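Local coordinates for protein malate dehydrogenase (PDB 1V9N) that catalyses the NAD-dependent oxidation of (S)-malate to oxaloacetate, as a homodimer of the LDH2/MDH2 oxidoreductase family, at residues T28-P33 / D65-G70; D42-A47 / Q58-Y63; D17-F22 / L336-Y341; A37-D42 / G101-K106; M105-K110 / G118-R123. One frame throughout, in Å; residues are numbered along the deposited sequence.

How the interactions relate
Apart from a CA-H...O approach in interaction 5, all five contacts are apolar, with no hydrogen bond between the paired segments. Interactions 1 and 2 join helices of the group 16-29, 34-49 and 60-69, and interaction 3 seats helix 16-29 on strand 338-341. Interaction 1 lies at a partly exposed edge, where two helices end, whereas interactions 2 and 3 are fully buried and touch through Leu60 on Phe22 and Val45 on Ile338. Interaction 4 leads from helix 34-49 to helix 97-115, trading aliphatic packing for a methyl group on a tyrosine face at a partly exposed place. Interaction 5 continues along that helix onto the seven-stranded sheet, buried and close at the backbone.

Interaction 1 of 5, residues T28-P33 / D65-G70; sequences TKLGVP and DGIISG
Ile67, near the end of helix 60-69, meets the 28-33 segment with both branches of its side chain. Its CG2 methyl lies 3.9 Å from Leu30 CB, while the longer branch carries CD1 to 3.6 Å from Val32 CG2, and the Val32 and Ile67 side chains cross there at about a right angle. The split follows from the first torsion of Ile67: CG1 is anti to the carbonyl carbon (chi1 -74°) and CG2 anti to the backbone N, which sends the two arms to different residues of the other segment. The next residue, Ile68, adds the flank of its own longer branch, with CG1 at 4.0 Å from Leu30 CD2. No hydrogen bond joins the two segments; the contact is held by these four aliphatic side chains alone, with Ile67 and Val32 buried and Ile68 on the exposed side.

The backbone that presents them is a pair of helix ends. Gly31 closes helix 16-29 and Gly70 closes helix 60-69, each with positive phi in a Schellman motif. The turn at Gly31 brings Val32 round next to Leu30, so that both can meet Ile67, and Pro33 then serves as N-cap of the following helix.

Leu27 of helix 16-29 packs on both Val32 and Ile67. Ala37 of helix 34-49 and Leu74 also touch Val32, while Val355 touches Leu30 and Arg354 touches Ile68, both from helix 342-355, so the contact sits where four helices converge.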
# COMPACT_ATOMS: atom_id res chain seq x y z
N THR A 28 31.67 15.16 -7.32
CA THR A 28 32.43 16.20 -6.65
C THR A 28 33.07 17.15 -7.67
O THR A 28 33.22 18.33 -7.40
CB THR A 28 33.53 15.61 -5.72
OG1 THR A 28 34.34 14.68 -6.43
CG2 THR A 28 32.87 14.92 -4.53
N LYS A 29 33.42 16.62 -8.83
CA LYS A 29 34.01 17.43 -9.91
C LYS A 29 32.97 18.45 -10.40
O LYS A 29 33.32 19.52 -10.89
CB LYS A 29 34.43 16.53 -11.08
CG LYS A 29 35.06 17.28 -12.26
CD LYS A 29 36.41 17.88 -11.89
CE LYS A 29 37.04 18.61 -13.07
NZ LYS A 29 38.34 19.21 -12.69
N LEU A 30 31.70 18.11 -10.25
CA LEU A 30 30.61 18.99 -10.67
C LEU A 30 30.17 19.95 -9.56
O LEU A 30 29.22 20.70 -9.72
CB LEU A 30 29.41 18.16 -11.15
CG LEU A 30 29.57 17.45 -12.50
CD1 LEU A 30 28.50 16.39 -12.67
CD2 LEU A 30 29.50 18.48 -13.62
N GLY A 31 30.87 19.91 -8.43
CA GLY A 31 30.54 20.81 -7.34
C GLY A 31 29.68 20.25 -6.22
O GLY A 31 29.32 20.99 -5.30
N VAL A 32 29.34 18.97 -6.29
CA VAL A 32 28.52 18.36 -5.24
C VAL A 32 29.39 18.10 -4.02
O VAL A 32 30.43 17.46 -4.12
CB VAL A 32 27.92 17.00 -5.71
CG1 VAL A 32 27.11 16.37 -4.58
CG2 VAL A 32 27.04 17.22 -6.94
N PRO A 33 28.97 18.61 -2.84
CA PRO A 33 29.75 18.39 -1.62
C PRO A 33 30.04 16.90 -1.48
O PRO A 33 29.17 16.07 -1.73
CB PRO A 33 28.83 18.92 -0.53
CG PRO A 33 28.15 20.08 -1.23
CD PRO A 33 27.81 19.48 -2.58
N ASP A 65 23.25 15.73 -16.00
CA ASP A 65 22.59 16.74 -16.82
C ASP A 65 21.80 17.73 -15.97
O ASP A 65 21.77 18.92 -16.26
CB ASP A 65 21.65 16.08 -17.83
CG ASP A 65 22.39 15.30 -18.90
OD1 ASP A 65 23.56 15.64 -19.18
OD2 ASP A 65 21.80 14.36 -19.48
N GLY A 66 21.16 17.22 -14.92
CA GLY A 66 20.39 18.10 -14.04
C GLY A 66 21.29 19.08 -13.31
O GLY A 66 20.91 20.23 -13.10
N ILE A 67 22.48 18.63 -12.94
CA ILE A 67 23.42 19.49 -12.23
C ILE A 67 23.94 20.58 -13.17
O ILE A 67 23.99 21.76 -12.82
CB ILE A 67 24.60 18.67 -11.68
CG1 ILE A 67 24.12 17.85 -10.47
CG2 ILE A 67 25.76 19.58 -11.31
CD1 ILE A 67 25.13 16.82 -9.98
N ILE A 68 24.31 20.17 -14.37
CA ILE A 68 24.82 21.09 -15.37
C ILE A 68 23.76 22.11 -15.82
O ILE A 68 24.08 23.27 -16.08
CB ILE A 68 25.37 20.30 -16.59
CG1 ILE A 68 26.65 19.58 -16.18
CG2 ILE A 68 25.59 21.24 -17.78
CD1 ILE A 68 27.23 18.66 -17.26
N SER A 69 22.51 21.68 -15.90
CA SER A 69 21.45 22.59 -16.34
C SER A 69 20.86 23.45 -15.22
O SER A 69 20.02 24.32 -15.47
CB SER A 69 20.32 21.81 -17.01
OG SER A 69 19.53 21.17 -16.03
N GLY A 70 21.28 23.20 -13.98
CA GLY A 70 20.74 23.96 -12.87
C GLY A 70 19.41 23.40 -12.38
O GLY A 70 18.72 24.01 -11.56

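Interaction 2 of 5, residues D42-A47 / Q58-Y63; sequences DNLVMA and QRLKRY
Leu44 of helix 34-49 faces the first turn of helix 60-69, with Leu60 and Tyr63 as its partners and the backbones 8.1 Å apart at their nearest, between Leu44 CA and Arg59 CA. This is helix-to-helix packing at an N-terminus: Arg59 is the N-cap of helix 60-69, and Tyr63 stands a turn further on. Leu44 brings its forked end to the rim of the Tyr63 ring rather than to a face. Leu44 CD2 is 3.6 Å and Leu44 CD1 3.8 Å from Tyr63 CE2, both lying near the ring plane, as the two side chains slide past each other in opposite directions. With chi1 at -55°, the ring of Tyr63 folds back over its own helix start, where Arg59 O stands 3.3 Å above one face, offset toward the rim.

The phenol end is fixed by polar partners: Tyr63 OH is hydrogen-bonded to ND1 of His127, and more weakly to NE2 of Gln98. Leu44 therefore packs against a ring whose position is set at its far end by hydrogen bonding. The side chain of Tyr63 is about 7 Å from the bound NADPH, consistent with a place for this buried contact in a second layer behind the cofactor. Leu60 makes the looser approach, its CD1 methyl 4.3 Å from Leu44 CD1.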
# COMPACT_ATOMS: atom_id res chain seq x y z
N ASP A 42 26.04 5.86 -2.75
CA ASP A 42 25.56 4.77 -1.91
C ASP A 42 24.20 4.28 -2.43
O ASP A 42 23.96 3.08 -2.55
CB ASP A 42 25.42 5.24 -0.46
CG ASP A 42 25.12 4.10 0.50
OD1 ASP A 42 24.75 4.39 1.66
OD2 ASP A 42 25.26 2.92 0.11
N ASN A 43 23.31 5.23 -2.73
CA ASN A 43 21.98 4.90 -3.23
C ASN A 43 22.00 4.24 -4.61
O ASN A 43 21.32 3.24 -4.84
CB ASN A 43 21.12 6.18 -3.25
CG ASN A 43 19.82 6.00 -4.01
OD1 ASN A 43 19.80 6.06 -5.23
ND2 ASN A 43 18.73 5.78 -3.28
N LEU A 44 22.78 4.80 -5.53
CA LEU A 44 22.86 4.24 -6.88
C LEU A 44 23.57 2.89 -6.89
O LEU A 44 23.17 1.99 -7.63
CB LEU A 44 23.58 5.21 -7.83
CG LEU A 44 22.88 6.55 -8.10
CD1 LEU A 44 23.70 7.36 -9.11
CD2 LEU A 44 21.49 6.30 -8.65
N VAL A 45 24.61 2.75 -6.08
CA VAL A 45 25.36 1.50 -6.02
C VAL A 45 24.51 0.40 -5.40
O VAL A 45 24.57 -0.75 -5.83
CB VAL A 45 26.68 1.66 -5.22
CG1 VAL A 45 27.36 0.31 -5.04
CG2 VAL A 45 27.61 2.61 -5.96
N MSE A 46 23.71 0.75 -4.40
CA MSE A 46 22.86 -0.25 -3.78
C MSE A 46 21.90 -0.82 -4.82
O MSE A 46 21.65 -2.02 -4.85
CB MSE A 46 22.05 0.35 -2.62
CG MSE A 46 21.11 -0.67 -1.98
SE MSE A 46 20.05 0.02 -0.52
CE MSE A 46 21.43 0.06 0.82
N ALA A 47 21.38 0.06 -5.68
CA ALA A 47 20.46 -0.37 -6.74
C ALA A 47 21.14 -1.35 -7.68
O ALA A 47 20.55 -2.36 -8.08
CB ALA A 47 19.96 0.85 -7.52
N GLN A 58 23.25 3.63 -14.32
CA GLN A 58 22.69 3.92 -15.64
C GLN A 58 21.95 5.25 -15.61
O GLN A 58 21.64 5.82 -16.66
CB GLN A 58 21.72 2.81 -16.04
CG GLN A 58 21.10 3.00 -17.40
CD GLN A 58 19.78 2.27 -17.54
OE1 GLN A 58 18.78 2.64 -16.92
NE2 GLN A 58 19.77 1.23 -18.36
N ARG A 59 21.67 5.75 -14.41
CA ARG A 59 20.94 7.00 -14.23
C ARG A 59 21.84 8.13 -13.79
O ARG A 59 21.37 9.19 -13.38
CB ARG A 59 19.88 6.79 -13.17
CG ARG A 59 19.02 5.60 -13.43
CD ARG A 59 17.79 6.03 -14.15
NE ARG A 59 16.61 5.84 -13.32
CZ ARG A 59 15.40 6.24 -13.68
NH1 ARG A 59 15.25 6.85 -14.84
NH2 ARG A 59 14.35 6.00 -12.91
N LEU A 60 23.15 7.91 -13.84
CA LEU A 60 24.08 8.95 -13.45
C LEU A 60 24.01 10.11 -14.44
O LEU A 60 24.13 11.27 -14.06
CB LEU A 60 25.50 8.39 -13.40
CG LEU A 60 26.56 9.40 -12.96
CD1 LEU A 60 26.31 9.81 -11.51
CD2 LEU A 60 27.95 8.80 -13.13
N LYS A 61 23.81 9.78 -15.71
CA LYS A 61 23.73 10.81 -16.75
C LYS A 61 22.56 11.76 -16.49
O LYS A 61 22.60 12.93 -16.86
CB LYS A 61 23.59 10.17 -18.13
CG LYS A 61 22.29 9.40 -18.32
CD LYS A 61 22.18 8.85 -19.74
CE LYS A 61 20.85 8.15 -19.95
NZ LYS A 61 20.70 7.65 -21.34
N ARG A 62 21.51 11.23 -15.87
CA ARG A 62 20.32 12.01 -15.54
C ARG A 62 20.66 13.08 -14.51
O ARG A 62 20.27 14.24 -14.65
CB ARG A 62 19.22 11.10 -15.00
CG ARG A 62 17.99 11.83 -14.48
CD ARG A 62 16.93 10.86 -13.94
NE ARG A 62 15.66 11.54 -13.70
CZ ARG A 62 14.49 10.93 -13.53
NH1 ARG A 62 14.42 9.60 -13.56
NH2 ARG A 62 13.39 11.64 -13.33
N TYR A 63 21.37 12.68 -13.46
CA TYR A 63 21.75 13.62 -12.41
C TYR A 63 22.81 14.59 -12.90
O TYR A 63 22.78 15.77 -12.53
CB TYR A 63 22.24 12.86 -11.17
CG TYR A 63 21.24 11.85 -10.67
CD1 TYR A 63 19.89 12.17 -10.56
CD2 TYR A 63 21.64 10.56 -10.31
CE1 TYR A 63 18.96 11.23 -10.11
CE2 TYR A 63 20.72 9.62 -9.86
CZ TYR A 63 19.39 9.96 -9.76
OH TYR A 63 18.48 9.03 -9.30

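Interaction 3 of 5, residues D17-F22 / L336-Y341; sequences DRLFSF and LGIPIY
Leu19 pushes its two methyl groups against Ile338 and Ile340, which stand side by side on one face of strand 338-341. Leu19 CD1 meets Ile340 CD1 at 3.5 Å, with the two side chains reaching toward each other tip to tip. Leu19 CD2 lies between the two isoleucines, 3.9 Å from Ile338 CD1 and 4.0 Å from Ile340 CD1. Ile338 crosses Leu19 at about a right angle; both isoleucines touch with CD1, the end of the longer branch. The leucine fork is aimed by its first torsion, which holds CG anti to the backbone N (chi1 -174°) and throws both methyls out from helix 16-29 toward the strand. Both isoleucines carry CG1 anti to the carbonyl carbon, so their longer arms run in the same sense and end close enough to receive one leucine. Nothing polar takes part: the interface is purely aliphatic and buried.

Residues two apart on a strand share a face, which is why Ile338 and Ile340 act together while Pro339 turns to the other side and packs on Tyr11 and Arg13. Gly337, at positive phi, makes the change from helix 324-336 into the strand.

The strand pairs antiparallel with strand 11-14, through backbone hydrogen bonds of Ile338 with Val14 and Ile340 with Ile12. This two-stranded sheet brings the N-terminal stretch and a late part of the chain together against helix 16-29, with Asp48 of helix 34-49 touching both Leu19 and Ile338, and helix 342-355 beginning straight after Tyr341.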
# COMPACT_ATOMS: atom_id res chain seq x y z
N ASP A 17 33.58 -1.17 -4.98
CA ASP A 17 34.34 -0.03 -4.48
C ASP A 17 34.81 0.89 -5.60
O ASP A 17 34.99 2.09 -5.40
CB ASP A 17 35.54 -0.54 -3.69
CG ASP A 17 35.14 -1.51 -2.60
OD1 ASP A 17 34.53 -1.07 -1.60
OD2 ASP A 17 35.42 -2.72 -2.75
N ARG A 18 35.01 0.31 -6.78
CA ARG A 18 35.46 1.07 -7.94
C ARG A 18 34.33 1.90 -8.53
O ARG A 18 34.52 3.07 -8.87
CB ARG A 18 36.01 0.11 -9.00
CG ARG A 18 36.55 0.77 -10.25
CD ARG A 18 37.56 -0.15 -10.92
NE ARG A 18 38.68 -0.41 -10.02
CZ ARG A 18 39.61 -1.34 -10.23
NH1 ARG A 18 39.55 -2.11 -11.31
NH2 ARG A 18 40.59 -1.50 -9.35
N LEU A 19 33.16 1.29 -8.64
CA LEU A 19 32.00 1.99 -9.18
C LEU A 19 31.65 3.15 -8.25
O LEU A 19 31.34 4.25 -8.70
CB LEU A 19 30.81 1.03 -9.29
CG LEU A 19 29.55 1.58 -9.97
CD1 LEU A 19 29.88 2.00 -11.39
CD2 LEU A 19 28.46 0.52 -9.96
N PHE A 20 31.71 2.88 -6.95
CA PHE A 20 31.40 3.88 -5.94
C PHE A 20 32.30 5.11 -6.04
O PHE A 20 31.80 6.24 -6.08
CB PHE A 20 31.55 3.28 -4.54
CG PHE A 20 31.20 4.22 -3.43
CD1 PHE A 20 29.90 4.27 -2.92
CD2 PHE A 20 32.16 5.08 -2.90
CE1 PHE A 20 29.57 5.16 -1.91
CE2 PHE A 20 31.83 5.98 -1.88
CZ PHE A 20 30.53 6.01 -1.39
N SER A 21 33.61 4.89 -6.05
CA SER A 21 34.57 6.00 -6.12
C SER A 21 34.42 6.78 -7.42
O SER A 21 34.63 7.98 -7.46
CB SER A 21 36.00 5.47 -5.99
OG SER A 21 36.32 4.60 -7.07
N PHE A 22 34.05 6.08 -8.49
CA PHE A 22 33.85 6.72 -9.77
C PHE A 22 32.73 7.76 -9.64
O PHE A 22 32.94 8.94 -9.93
CB PHE A 22 33.46 5.69 -10.83
CG PHE A 22 32.94 6.30 -12.10
CD1 PHE A 22 33.79 7.03 -12.93
CD2 PHE A 22 31.60 6.18 -12.45
CE1 PHE A 22 33.30 7.64 -14.08
CE2 PHE A 22 31.10 6.78 -13.60
CZ PHE A 22 31.95 7.51 -14.41
N LEU A 336 32.06 -10.92 -6.39
CA LEU A 336 32.17 -11.30 -7.79
C LEU A 336 32.23 -10.04 -8.65
O LEU A 336 32.70 -10.07 -9.79
CB LEU A 336 30.95 -12.15 -8.18
CG LEU A 336 31.04 -13.08 -9.38
CD1 LEU A 336 29.84 -14.02 -9.38
CD2 LEU A 336 31.10 -12.28 -10.67
N GLY A 337 31.78 -8.92 -8.08
CA GLY A 337 31.79 -7.66 -8.81
C GLY A 337 30.44 -7.30 -9.39
O GLY A 337 29.62 -8.18 -9.66
N ILE A 338 30.21 -6.01 -9.60
CA ILE A 338 28.95 -5.53 -10.15
C ILE A 338 28.96 -5.55 -11.68
O ILE A 338 29.79 -4.90 -12.30
CB ILE A 338 28.65 -4.09 -9.71
CG1 ILE A 338 28.64 -4.01 -8.18
CG2 ILE A 338 27.31 -3.63 -10.29
CD1 ILE A 338 28.49 -2.60 -7.64
N PRO A 339 28.04 -6.30 -12.29
CA PRO A 339 27.96 -6.39 -13.75
C PRO A 339 27.30 -5.17 -14.38
O PRO A 339 26.14 -4.87 -14.10
CB PRO A 339 27.14 -7.66 -13.97
CG PRO A 339 26.20 -7.62 -12.82
CD PRO A 339 27.10 -7.24 -11.67
N ILE A 340 28.05 -4.47 -15.22
CA ILE A 340 27.54 -3.28 -15.90
C ILE A 340 27.50 -3.53 -17.40
O ILE A 340 28.50 -3.92 -18.00
CB ILE A 340 28.43 -2.05 -15.62
CG1 ILE A 340 28.47 -1.78 -14.12
CG2 ILE A 340 27.89 -0.84 -16.37
CD1 ILE A 340 29.32 -0.59 -13.73
N TYR A 341 26.34 -3.31 -18.00
CA TYR A 341 26.15 -3.51 -19.43
C TYR A 341 27.26 -2.82 -20.23
O TYR A 341 27.93 -1.93 -19.72
CB TYR A 341 24.78 -2.96 -19.84
CG TYR A 341 24.34 -3.32 -21.24
CD1 TYR A 341 24.26 -4.65 -21.65
CD2 TYR A 341 23.98 -2.32 -22.15
CE1 TYR A 341 23.83 -4.98 -22.93
CE2 TYR A 341 23.55 -2.65 -23.43
CZ TYR A 341 23.47 -3.98 -23.82
OH TYR A 341 23.04 -4.29 -25.09

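Interaction 4 of 5, residues A37-D42 / G101-K106; sequences AKIVAD and GYRSMK
Ile39 lays its side chain across the face of the Tyr102 ring, the two crossing at about a right angle. The contact is a CH-pi packing between helix 34-49 and helix 97-115, the crossover helix of a beta-alpha-beta unit. Ile39 CD1 lies 3.9 Å from the ring centroid, 24° off the ring normal, and 3.5 Å from Tyr102 CD2. The second branch rests lower down, with CG2 at 3.9 Å from Tyr102 CB, so the isoleucine grips the ring and its root together. Tyr102 CG is anti to the backbone N (chi1 -178°), which extends the ring out from its helix and offers a face to Ile39.

The opposite face is taken by the aliphatic part of Lys106, one turn along, whose CG stands 3.9 Å above the ring plane. The tyrosine is thereby sandwiched between the chains of two residues, one from each helix. Arg103 works at the rim instead: its NE lies at the edge in the ring plane, while Tyr102 CE2 sits 3.9 Å over the centre of the guanidinium face, so the ring turns its edge to that flat group. Met137 of helix 132-139 also touches Tyr102 and Lys106. Arg103 is on the exposed side of the contact, and its tip closes it weakly, NH2 coming to 4.2 Å from Ile39 CD1.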
# COMPACT_ATOMS: atom_id res chain seq x y z
N ALA A 37 27.75 13.62 -2.24
CA ALA A 37 28.12 12.76 -3.36
C ALA A 37 28.15 11.30 -2.89
O ALA A 37 27.76 10.40 -3.62
CB ALA A 37 29.50 13.16 -3.90
N LYS A 38 28.63 11.09 -1.67
CA LYS A 38 28.70 9.74 -1.11
C LYS A 38 27.30 9.16 -0.87
O LYS A 38 27.10 7.95 -1.00
CB LYS A 38 29.50 9.76 0.20
CG LYS A 38 30.97 10.10 -0.00
CD LYS A 38 31.77 10.03 1.30
CE LYS A 38 33.24 10.31 1.04
NZ LYS A 38 34.06 10.20 2.29
N ILE A 39 26.34 10.01 -0.53
CA ILE A 39 24.97 9.55 -0.31
C ILE A 39 24.37 9.11 -1.64
O ILE A 39 23.75 8.06 -1.73
CB ILE A 39 24.09 10.67 0.31
CG1 ILE A 39 24.54 10.95 1.75
CG2 ILE A 39 22.63 10.25 0.28
CD1 ILE A 39 23.90 12.18 2.36
N VAL A 40 24.57 9.92 -2.68
CA VAL A 40 24.04 9.57 -4.00
C VAL A 40 24.66 8.26 -4.49
O VAL A 40 23.96 7.36 -4.94
CB VAL A 40 24.33 10.70 -5.03
CG1 VAL A 40 23.79 10.30 -6.40
CG2 VAL A 40 23.70 12.01 -4.56
N ALA A 41 25.98 8.16 -4.38
CA ALA A 41 26.70 6.96 -4.81
C ALA A 41 26.19 5.73 -4.06
O ALA A 41 25.95 4.68 -4.66
CB ALA A 41 28.20 7.15 -4.59
N ASP A 42 26.04 5.86 -2.75
CA ASP A 42 25.56 4.77 -1.91
C ASP A 42 24.20 4.28 -2.43
O ASP A 42 23.96 3.08 -2.55
CB ASP A 42 25.42 5.24 -0.46
CG ASP A 42 25.12 4.10 0.50
OD1 ASP A 42 24.75 4.39 1.66
OD2 ASP A 42 25.26 2.92 0.11
N GLY A 101 16.01 13.03 0.56
CA GLY A 101 15.46 11.82 1.17
C GLY A 101 16.27 11.32 2.36
O GLY A 101 15.70 10.84 3.34
N TYR A 102 17.59 11.43 2.28
CA TYR A 102 18.47 11.00 3.36
C TYR A 102 18.21 11.83 4.62
O TYR A 102 18.06 11.29 5.71
CB TYR A 102 19.93 11.16 2.95
CG TYR A 102 20.92 10.69 4.00
CD1 TYR A 102 21.27 9.35 4.11
CD2 TYR A 102 21.51 11.59 4.89
CE1 TYR A 102 22.18 8.90 5.07
CE2 TYR A 102 22.42 11.16 5.87
CZ TYR A 102 22.75 9.81 5.94
OH TYR A 102 23.67 9.37 6.87
N ARG A 103 18.18 13.15 4.47
CA ARG A 103 17.95 14.05 5.60
C ARG A 103 16.53 13.93 6.14
O ARG A 103 16.31 14.01 7.35
CB ARG A 103 18.22 15.51 5.20
CG ARG A 103 19.65 15.78 4.75
CD ARG A 103 20.65 15.50 5.86
NE ARG A 103 22.01 15.39 5.34
CZ ARG A 103 23.07 15.05 6.07
NH1 ARG A 103 22.93 14.77 7.37
NH2 ARG A 103 24.27 14.97 5.51
N SER A 104 15.57 13.73 5.24
CA SER A 104 14.18 13.58 5.64
C SER A 104 13.99 12.30 6.44
O SER A 104 13.30 12.29 7.46
CB SER A 104 13.26 13.55 4.42
OG SER A 104 13.21 14.82 3.79
N MSE A 105 14.60 11.21 5.99
CA MSE A 105 14.46 9.93 6.69
C MSE A 105 15.19 9.96 8.03
O MSE A 105 14.71 9.39 9.00
CB MSE A 105 14.98 8.77 5.82
CG MSE A 105 14.84 7.40 6.48
SE MSE A 105 13.03 7.02 7.15
CE MSE A 105 12.32 6.09 5.61
N LYS A 106 16.34 10.63 8.08
CA LYS A 106 17.09 10.75 9.33
C LYS A 106 16.22 11.46 10.36
O LYS A 106 16.20 11.10 11.53
CB LYS A 106 18.38 11.55 9.12
CG LYS A 106 19.54 10.77 8.53
CD LYS A 106 20.02 9.69 9.50
CE LYS A 106 21.20 8.91 8.93
NZ LYS A 106 21.74 7.91 9.90

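Interaction 5 of 5, residues M105-K110 / G118-R123; sequences MKLAIK and GIVIAR
The carbonyl oxygen of Ala108 faces Gly118 across the contact, and the glycine CA points a hydrogen at it in a CA-H...O approach, CA to O 3.6 Å and almost straight at 177°. It is the one polar contact between helix 105-110 and strand 118-123. Having no side chain, Gly118 lets the backbones close in to 4.4 Å between its CA and that of Ala108. The small residue on the helix does the same from its side.

Two residues on, Val120 presses a single methyl into the helix surface. Val120 CG2 lies 3.6 Å from Ala108 N and 3.7 Å from Ala108 CB, and 4.1 Å from Leu107 CG. Leu107 and Val120 cross at about a right angle, the leucine flanking the same methyl that Ala108 receives. CG2 can do this because CG1 is the branch held anti to the backbone N (chi1 177°), leaving CG2 beside that nitrogen and facing the helix.

The segment axes approach to 6.6 Å and run nearly antiparallel, at 157°. They are the helix and second strand of the beta-alpha-beta unit 87-91, 97-115, 117-125. Strand 117-125 lies between strands 87-91 and 278-285 in the mixed sheet, and on its other face Ile119 packs on Ile117 and Ile121 on Phe290, both of the second subunit.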
# COMPACT_ATOMS: atom_id res chain seq x y z
N MSE A 105 14.60 11.21 5.99
CA MSE A 105 14.46 9.93 6.69
C MSE A 105 15.19 9.96 8.03
O MSE A 105 14.71 9.39 9.00
CB MSE A 105 14.98 8.77 5.82
CG MSE A 105 14.84 7.40 6.48
SE MSE A 105 13.03 7.02 7.15
CE MSE A 105 12.32 6.09 5.61
N LYS A 106 16.34 10.63 8.08
CA LYS A 106 17.09 10.75 9.33
C LYS A 106 16.22 11.46 10.36
O LYS A 106 16.20 11.10 11.53
CB LYS A 106 18.38 11.55 9.12
CG LYS A 106 19.54 10.77 8.53
CD LYS A 106 20.02 9.69 9.50
CE LYS A 106 21.20 8.91 8.93
NZ LYS A 106 21.74 7.91 9.90
N LEU A 107 15.49 12.49 9.93
CA LEU A 107 14.61 13.23 10.83
C LEU A 107 13.44 12.37 11.29
O LEU A 107 13.03 12.44 12.46
CB LEU A 107 14.09 14.51 10.15
CG LEU A 107 13.12 15.35 10.98
CD1 LEU A 107 13.83 15.88 12.23
CD2 LEU A 107 12.60 16.51 10.13
N ALA A 108 12.88 11.58 10.38
CA ALA A 108 11.76 10.71 10.73
C ALA A 108 12.21 9.69 11.79
O ALA A 108 11.49 9.41 12.74
CB ALA A 108 11.24 9.99 9.49
N ILE A 109 13.40 9.13 11.60
CA ILE A 109 13.95 8.16 12.54
C ILE A 109 14.15 8.80 13.92
O ILE A 109 13.83 8.20 14.94
CB ILE A 109 15.30 7.59 12.01
CG1 ILE A 109 15.04 6.67 10.82
CG2 ILE A 109 16.05 6.85 13.12
CD1 ILE A 109 16.28 6.30 10.02
N LYS A 110 14.65 10.04 13.94
CA LYS A 110 14.86 10.75 15.19
C LYS A 110 13.54 10.97 15.94
O LYS A 110 13.45 10.75 17.14
CB LYS A 110 15.53 12.10 14.93
CG LYS A 110 15.86 12.88 16.20
CD LYS A 110 16.61 14.16 15.88
CE LYS A 110 17.14 14.83 17.14
NZ LYS A 110 18.03 15.99 16.83
N GLY A 118 7.29 8.72 13.49
CA GLY A 118 7.92 9.78 12.73
C GLY A 118 7.45 9.80 11.29
O GLY A 118 7.66 8.84 10.55
N ILE A 119 6.80 10.89 10.89
CA ILE A 119 6.31 11.03 9.52
C ILE A 119 6.85 12.31 8.91
O ILE A 119 6.53 13.41 9.35
CB ILE A 119 4.76 11.05 9.46
CG1 ILE A 119 4.21 9.67 9.83
CG2 ILE A 119 4.28 11.47 8.07
CD1 ILE A 119 2.69 9.60 9.92
N VAL A 120 7.69 12.16 7.89
CA VAL A 120 8.26 13.33 7.24
C VAL A 120 7.88 13.28 5.77
O VAL A 120 8.03 12.25 5.11
CB VAL A 120 9.80 13.38 7.38
CG1 VAL A 120 10.35 14.58 6.62
CG2 VAL A 120 10.20 13.48 8.85
N ILE A 121 7.35 14.39 5.28
CA ILE A 121 6.96 14.49 3.89
C ILE A 121 7.75 15.63 3.25
O ILE A 121 7.97 16.67 3.87
CB ILE A 121 5.45 14.74 3.79
CG1 ILE A 121 4.72 13.55 4.43
CG2 ILE A 121 5.04 14.90 2.34
CD1 ILE A 121 3.24 13.69 4.51
N ALA A 122 8.18 15.41 2.02
CA ALA A 122 8.97 16.42 1.33
C ALA A 122 8.44 16.77 -0.04
O ALA A 122 7.92 15.92 -0.76
CB ALA A 122 10.43 15.94 1.22
N ARG A 123 8.56 18.05 -0.40
CA ARG A 123 8.14 18.52 -1.71
C ARG A 123 9.35 19.24 -2.27
O ARG A 123 10.36 19.41 -1.58
CB ARG A 123 6.97 19.50 -1.60
CG ARG A 123 7.35 20.83 -0.98
CD ARG A 123 6.15 21.74 -0.85
NE ARG A 123 6.51 23.04 -0.28
CZ ARG A 123 5.72 23.76 0.50
NH1 ARG A 123 4.52 23.29 0.82
NH2 ARG A 123 6.11 24.93 0.97